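Local coordinates for ABC transporter periplasmic-binding protein YtfQ (Mycobacterium smegmatis, PDB 6HB0) that probably binds a sugar, in all likelihood L-arabinofuranose, as the solute-binding component of an ABC transporter, at residues 59-72 against 81-95. Sequence-based numbering, arbitrary orientation.
Sequences GEQEKQISAIRSFI and FSPVVRTGWDAVLQE
Phe81, at the end of strand 78-81, receives Ile68 CD1 squarely over one ring face, the methyl 3.7 Å from the ring centroid, a clear CH-pi contact. Beyond it the chain illustrates how one side-chain amide can hold a loop from a neighbouring helix. Gln64 NE2 donates to Ser82 O (2.8 Å), approaching from above that carbonyl's plane, and to Ala25 O of strand 21-26, while Gln64 OE1 uses an in-plane lone pair to accept Val84 N (3.0 Å). Both ends of the amide are therefore bonded and its rotation is fixed. Val84 itself packs CG1 against Gln61 CA at the start of helix 61-72. Gln61, fully extended with CG anti to the backbone N (chi1 -176°), reaches across to the turn, where NE2 donates to Thr87 O (2.8 Å, 149° at the hydrogen). The same amide stands nearly upright on the Trp89 indole, NE2 lying 3.4 Å above the ring plane; Phe81 CE2 lies over the rim of the opposite face, and Trp89 NE1, bonded to Val85 O, keeps the ring from turning. Ile65 CG1 adds an apolar contact to Trp89 CZ3. In the helix that follows, Val92 CG2 sits against Ile68 CG2 (3.6 Å) and Ile65 CG2. Glu95 completes the interface in a bidentate salt bridge with Arg69, NE to OE1 (2.8 Å) and NH2 to OE2, each oxygen offering its syn lone pair. The axes of 61-72 and 90-95 run 7° from parallel, as befits consecutive helices of right-handed beta-alpha-beta crossovers, 51-56 to 78-81 and 78-81 to 103-106, in a Rossmann-like periplasmic-binding-protein lobe.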
loop_
_atom_site.group_PDB
_atom_site.type_symbol
_atom_site.label_atom_id
_atom_site.label_comp_id
_atom_site.label_asym_id
_atom_site.label_seq_id
_atom_site.Cartn_x
_atom_site.Cartn_y
_atom_site.Cartn_z
ATOM N N GLY A 59 12.682 -14.326 3.171
ATOM C CA GLY A 59 13.211 -13.052 3.688
ATOM C C GLY A 59 14.641 -12.683 3.298
ATOM O O GLY A 59 15.124 -11.612 3.674
ATOM N N GLU A 60 15.340 -13.521 2.530
ATOM C CA GLU A 60 16.791 -13.378 2.402
ATOM C C GLU A 60 17.251 -13.080 0.989
ATOM O O GLU A 60 16.952 -13.848 0.073
ATOM C CB GLU A 60 17.487 -14.636 2.932
ATOM C CG GLU A 60 17.881 -14.471 4.396
ATOM C CD GLU A 60 18.202 -15.772 5.104
ATOM O OE1 GLU A 60 18.167 -15.759 6.364
ATOM O OE2 GLU A 60 18.475 -16.793 4.418
ATOM N N GLN A 61 18.050 -12.015 0.832
ATOM C CA GLN A 61 18.502 -11.629 -0.491
ATOM C C GLN A 61 19.281 -12.713 -1.242
ATOM O O GLN A 61 19.081 -12.899 -2.450
ATOM C CB GLN A 61 19.325 -10.342 -0.447
ATOM C CG GLN A 61 19.706 -9.883 -1.865
ATOM C CD GLN A 61 20.468 -8.620 -1.904
ATOM O OE1 GLN A 61 21.434 -8.468 -1.176
ATOM N NE2 GLN A 61 20.041 -7.696 -2.776
ATOM N N GLU A 62 20.136 -13.462 -0.557
ATOM C CA GLU A 62 20.978 -14.414 -1.292
ATOM C C GLU A 62 20.112 -15.526 -1.890
ATOM O O GLU A 62 20.374 -15.979 -2.987
ATOM C CB GLU A 62 22.143 -14.963 -0.428
ATOM C CG GLU A 62 23.039 -13.863 0.201
ATOM C CD GLU A 62 24.247 -13.418 -0.634
ATOM O OE1 GLU A 62 25.412 -13.731 -0.236
ATOM O OE2 GLU A 62 24.053 -12.709 -1.659
ATOM N N LYS A 63 19.061 -15.914 -1.178
ATOM C CA LYS A 63 18.097 -16.883 -1.662
ATOM C C LYS A 63 17.196 -16.325 -2.792
ATOM O O LYS A 63 16.820 -17.037 -3.686
ATOM C CB LYS A 63 17.265 -17.344 -0.475
ATOM C CG LYS A 63 16.435 -18.586 -0.771
ATOM C CD LYS A 63 16.512 -19.651 0.332
ATOM C CE LYS A 63 15.552 -20.810 0.052
ATOM N NZ LYS A 63 15.067 -21.437 1.317
ATOM N N GLN A 64 16.854 -15.029 -2.763
ATOM C CA GLN A 64 16.196 -14.419 -3.916
ATOM C C GLN A 64 17.106 -14.386 -5.136
ATOM O O GLN A 64 16.697 -14.692 -6.233
ATOM C CB GLN A 64 15.702 -13.036 -3.514
ATOM C CG GLN A 64 14.593 -12.497 -4.378
ATOM C CD GLN A 64 13.745 -11.500 -3.615
ATOM O OE1 GLN A 64 14.300 -10.635 -2.918
ATOM N NE2 GLN A 64 12.421 -11.554 -3.811
ATOM N N ILE A 65 18.367 -14.023 -4.949
ATOM C CA ILE A 65 19.339 -14.057 -6.012
ATOM C C ILE A 65 19.494 -15.479 -6.587
ATOM O O ILE A 65 19.558 -15.631 -7.816
ATOM C CB ILE A 65 20.688 -13.464 -5.563
ATOM C CG1 ILE A 65 20.561 -11.948 -5.429
ATOM C CG2 ILE A 65 21.828 -13.806 -6.529
ATOM C CD1 ILE A 65 21.718 -11.276 -4.691
ATOM N N SER A 66 19.501 -16.502 -5.737
ATOM C CA SER A 66 19.533 -17.897 -6.216
ATOM C C SER A 66 18.281 -18.251 -7.021
ATOM O O SER A 66 18.371 -18.866 -8.067
ATOM C CB SER A 66 19.656 -18.888 -5.048
ATOM O OG SER A 66 20.894 -18.650 -4.397
ATOM N N ALA A 67 17.113 -17.850 -6.531
ATOM C CA ALA A 67 15.886 -18.123 -7.278
ATOM C C ALA A 67 15.965 -17.480 -8.683
ATOM O O ALA A 67 15.643 -18.101 -9.685
ATOM C CB ALA A 67 14.682 -17.670 -6.477
ATOM N N ILE A 68 16.464 -16.249 -8.763
ATOM C CA ILE A 68 16.589 -15.589 -10.060
ATOM C C ILE A 68 17.533 -16.362 -10.984
ATOM O O ILE A 68 17.230 -16.560 -12.171
ATOM C CB ILE A 68 16.989 -14.128 -9.888
ATOM C CG1 ILE A 68 15.810 -13.365 -9.259
ATOM C CG2 ILE A 68 17.376 -13.476 -11.199
ATOM C CD1 ILE A 68 16.231 -12.037 -8.653
ATOM N N ARG A 69 18.667 -16.800 -10.453
ATOM C CA ARG A 69 19.613 -17.578 -11.241
ATOM C C ARG A 69 19.019 -18.887 -11.722
ATOM O O ARG A 69 19.253 -19.276 -12.853
ATOM C CB ARG A 69 20.873 -17.883 -10.428
ATOM C CG ARG A 69 21.663 -16.639 -10.144
ATOM C CD ARG A 69 22.950 -16.907 -9.422
ATOM N NE ARG A 69 23.745 -15.695 -9.571
ATOM C CZ ARG A 69 24.518 -15.192 -8.635
ATOM N NH1 ARG A 69 24.606 -15.786 -7.459
ATOM N NH2 ARG A 69 25.185 -14.077 -8.874
ATOM N N SER A 70 18.248 -19.537 -10.868
ATOM C CA SER A 70 17.594 -20.771 -11.264
ATOM C C SER A 70 16.544 -20.522 -12.359
ATOM O O SER A 70 16.440 -21.309 -13.325
ATOM C CB SER A 70 17.013 -21.462 -10.054
ATOM O OG SER A 70 16.058 -22.411 -10.446
ATOM N N PHE A 71 15.819 -19.406 -12.287
ATOM C CA PHE A 71 14.929 -19.079 -13.395
ATOM C C PHE A 71 15.679 -18.871 -14.691
ATOM O O PHE A 71 15.159 -19.234 -15.762
ATOM C CB PHE A 71 14.079 -17.808 -13.130
ATOM C CG PHE A 71 13.106 -17.938 -12.012
ATOM C CD1 PHE A 71 12.395 -19.113 -11.810
ATOM C CD2 PHE A 71 12.818 -16.843 -11.211
ATOM C CE1 PHE A 71 11.480 -19.229 -10.776
ATOM C CE2 PHE A 71 11.892 -16.955 -10.187
ATOM C CZ PHE A 71 11.221 -18.153 -9.963
ATOM N N ILE A 72 16.865 -18.257 -14.631
ATOM C CA ILE A 72 17.661 -18.096 -15.828
ATOM C C ILE A 72 18.022 -19.473 -16.395
ATOM O O ILE A 72 17.848 -19.707 -17.594
ATOM C CB ILE A 72 18.954 -17.326 -15.590
ATOM C CG1 ILE A 72 18.661 -15.881 -15.200
ATOM C CG2 ILE A 72 19.837 -17.360 -16.842
ATOM C CD1 ILE A 72 19.894 -15.187 -14.671
ATOM N N PHE A 81 10.203 -10.151 -9.601
ATOM C CA PHE A 81 10.370 -10.377 -8.186
ATOM C C PHE A 81 10.069 -9.139 -7.381
ATOM O O PHE A 81 10.029 -8.037 -7.895
ATOM C CB PHE A 81 11.765 -10.904 -7.858
ATOM C CG PHE A 81 12.889 -9.927 -8.098
ATOM C CD1 PHE A 81 13.360 -9.692 -9.380
ATOM C CD2 PHE A 81 13.575 -9.351 -7.017
ATOM C CE1 PHE A 81 14.413 -8.856 -9.607
ATOM C CE2 PHE A 81 14.643 -8.508 -7.245
ATOM C CZ PHE A 81 15.045 -8.241 -8.547
ATOM N N SER A 82 9.818 -9.399 -6.119
ATOM C CA SER A 82 9.523 -8.431 -5.099
ATOM C C SER A 82 10.783 -8.338 -4.223
ATOM O O SER A 82 11.005 -9.208 -3.388
ATOM C CB SER A 82 8.331 -9.000 -4.333
ATOM O OG SER A 82 7.932 -8.215 -3.273
ATOM N N PRO A 83 11.621 -7.321 -4.444
ATOM C CA PRO A 83 12.949 -7.248 -3.801
ATOM C C PRO A 83 12.853 -7.198 -2.281
ATOM O O PRO A 83 12.151 -6.369 -1.743
ATOM C CB PRO A 83 13.538 -5.926 -4.311
ATOM C CG PRO A 83 12.756 -5.580 -5.539
ATOM C CD PRO A 83 11.401 -6.218 -5.395
ATOM N N VAL A 84 13.549 -8.087 -1.591
ATOM C CA VAL A 84 13.535 -8.084 -0.148
ATOM C C VAL A 84 14.237 -6.826 0.360
ATOM O O VAL A 84 13.887 -6.324 1.399
ATOM C CB VAL A 84 14.161 -9.368 0.435
ATOM C CG1 VAL A 84 15.501 -9.706 -0.175
ATOM C CG2 VAL A 84 14.371 -9.231 1.921
ATOM N N VAL A 85 15.219 -6.337 -0.382
ATOM C CA VAL A 85 15.915 -5.093 -0.070
ATOM C C VAL A 85 16.076 -4.281 -1.341
ATOM O O VAL A 85 16.013 -4.835 -2.449
ATOM C CB VAL A 85 17.325 -5.313 0.575
ATOM C CG1 VAL A 85 17.201 -5.948 1.943
ATOM C CG2 VAL A 85 18.224 -6.094 -0.358
ATOM N N ARG A 86 16.309 -2.986 -1.202
ATOM C CA ARG A 86 16.464 -2.090 -2.365
ATOM C C ARG A 86 17.710 -2.293 -3.178
ATOM O O ARG A 86 17.695 -1.997 -4.382
ATOM C CB ARG A 86 16.514 -0.627 -1.941
ATOM C CG ARG A 86 15.232 -0.038 -1.428
ATOM C CD ARG A 86 15.412 1.465 -1.172
ATOM N NE ARG A 86 15.342 2.230 -2.415
ATOM C CZ ARG A 86 14.206 2.537 -3.049
ATOM N NH1 ARG A 86 13.014 2.169 -2.564
ATOM N NH2 ARG A 86 14.257 3.205 -4.187
ATOM N N THR A 87 18.802 -2.722 -2.553
ATOM C CA THR A 87 20.129 -2.631 -3.153
ATOM C C THR A 87 20.800 -3.955 -3.320
ATOM O O THR A 87 20.517 -4.906 -2.618
ATOM C CB THR A 87 21.105 -1.807 -2.244
ATOM O OG1 THR A 87 20.461 -0.613 -1.825
ATOM C CG2 THR A 87 22.346 -1.406 -3.034
ATOM N N GLY A 88 21.747 -4.010 -4.239
ATOM C CA GLY A 88 22.564 -5.174 -4.428
ATOM C C GLY A 88 22.069 -6.141 -5.484
ATOM O O GLY A 88 22.469 -7.301 -5.512
ATOM N N TRP A 89 21.235 -5.651 -6.391
ATOM C CA TRP A 89 20.719 -6.465 -7.461
ATOM C C TRP A 89 21.461 -6.344 -8.771
ATOM O O TRP A 89 21.166 -7.105 -9.704
ATOM C CB TRP A 89 19.241 -6.133 -7.703
ATOM C CG TRP A 89 18.435 -6.244 -6.495
ATOM C CD1 TRP A 89 17.974 -5.227 -5.695
ATOM C CD2 TRP A 89 18.034 -7.455 -5.876
ATOM N NE1 TRP A 89 17.307 -5.754 -4.617
ATOM C CE2 TRP A 89 17.327 -7.117 -4.712
ATOM C CE3 TRP A 89 18.165 -8.800 -6.219
ATOM C CZ2 TRP A 89 16.750 -8.050 -3.912
ATOM C CZ3 TRP A 89 17.616 -9.741 -5.379
ATOM C CH2 TRP A 89 16.905 -9.358 -4.270
ATOM N N ASP A 90 22.370 -5.395 -8.903
ATOM C CA ASP A 90 22.895 -5.078 -10.238
ATOM C C ASP A 90 23.593 -6.251 -10.898
ATOM O O ASP A 90 23.438 -6.451 -12.100
ATOM C CB ASP A 90 23.824 -3.867 -10.221
ATOM C CG ASP A 90 23.088 -2.562 -10.092
ATOM O OD1 ASP A 90 21.828 -2.555 -10.051
ATOM O OD2 ASP A 90 23.786 -1.522 -10.002
ATOM N N ALA A 91 24.323 -7.045 -10.119
ATOM C CA ALA A 91 25.034 -8.197 -10.648
ATOM C C ALA A 91 24.075 -9.255 -11.193
ATOM O O ALA A 91 24.214 -9.682 -12.347
ATOM C CB ALA A 91 25.902 -8.828 -9.592
ATOM N N VAL A 92 23.124 -9.697 -10.385
ATOM C CA VAL A 92 22.189 -10.681 -10.904
ATOM C C VAL A 92 21.310 -10.147 -12.069
ATOM O O VAL A 92 20.942 -10.879 -13.011
ATOM C CB VAL A 92 21.379 -11.318 -9.785
ATOM C CG1 VAL A 92 20.247 -10.430 -9.300
ATOM C CG2 VAL A 92 20.780 -12.631 -10.256
ATOM N N LEU A 93 21.009 -8.867 -12.036
ATOM C CA LEU A 93 20.301 -8.207 -13.131
ATOM C C LEU A 93 21.138 -8.130 -14.419
ATOM O O LEU A 93 20.585 -8.144 -15.507
ATOM C CB LEU A 93 19.829 -6.832 -12.708
ATOM C CG LEU A 93 18.690 -6.859 -11.653
ATOM C CD1 LEU A 93 18.244 -5.464 -11.264
ATOM C CD2 LEU A 93 17.499 -7.673 -12.058
ATOM N N GLN A 94 22.459 -8.066 -14.304
ATOM C CA GLN A 94 23.317 -8.224 -15.475
ATOM C C GLN A 94 23.234 -9.599 -16.042
ATOM O O GLN A 94 23.219 -9.739 -17.280
ATOM C CB GLN A 94 24.778 -7.857 -15.201
ATOM C CG GLN A 94 24.973 -6.354 -15.038
ATOM C CD GLN A 94 24.701 -5.562 -16.316
ATOM O OE1 GLN A 94 25.007 -6.005 -17.401
ATOM N NE2 GLN A 94 24.164 -4.360 -16.165
ATOM N N GLU A 95 23.139 -10.601 -15.171
ATOM C CA GLU A 95 22.957 -11.988 -15.612
ATOM C C GLU A 95 21.614 -12.205 -16.325
ATOM O O GLU A 95 21.535 -12.987 -17.314
ATOM C CB GLU A 95 23.131 -12.982 -14.465
ATOM C CG GLU A 95 24.539 -13.006 -13.881
ATOM C CD GLU A 95 24.637 -13.633 -12.480
ATOM O OE1 GLU A 95 23.847 -14.538 -12.147
ATOM O OE2 GLU A 95 25.548 -13.246 -11.708
#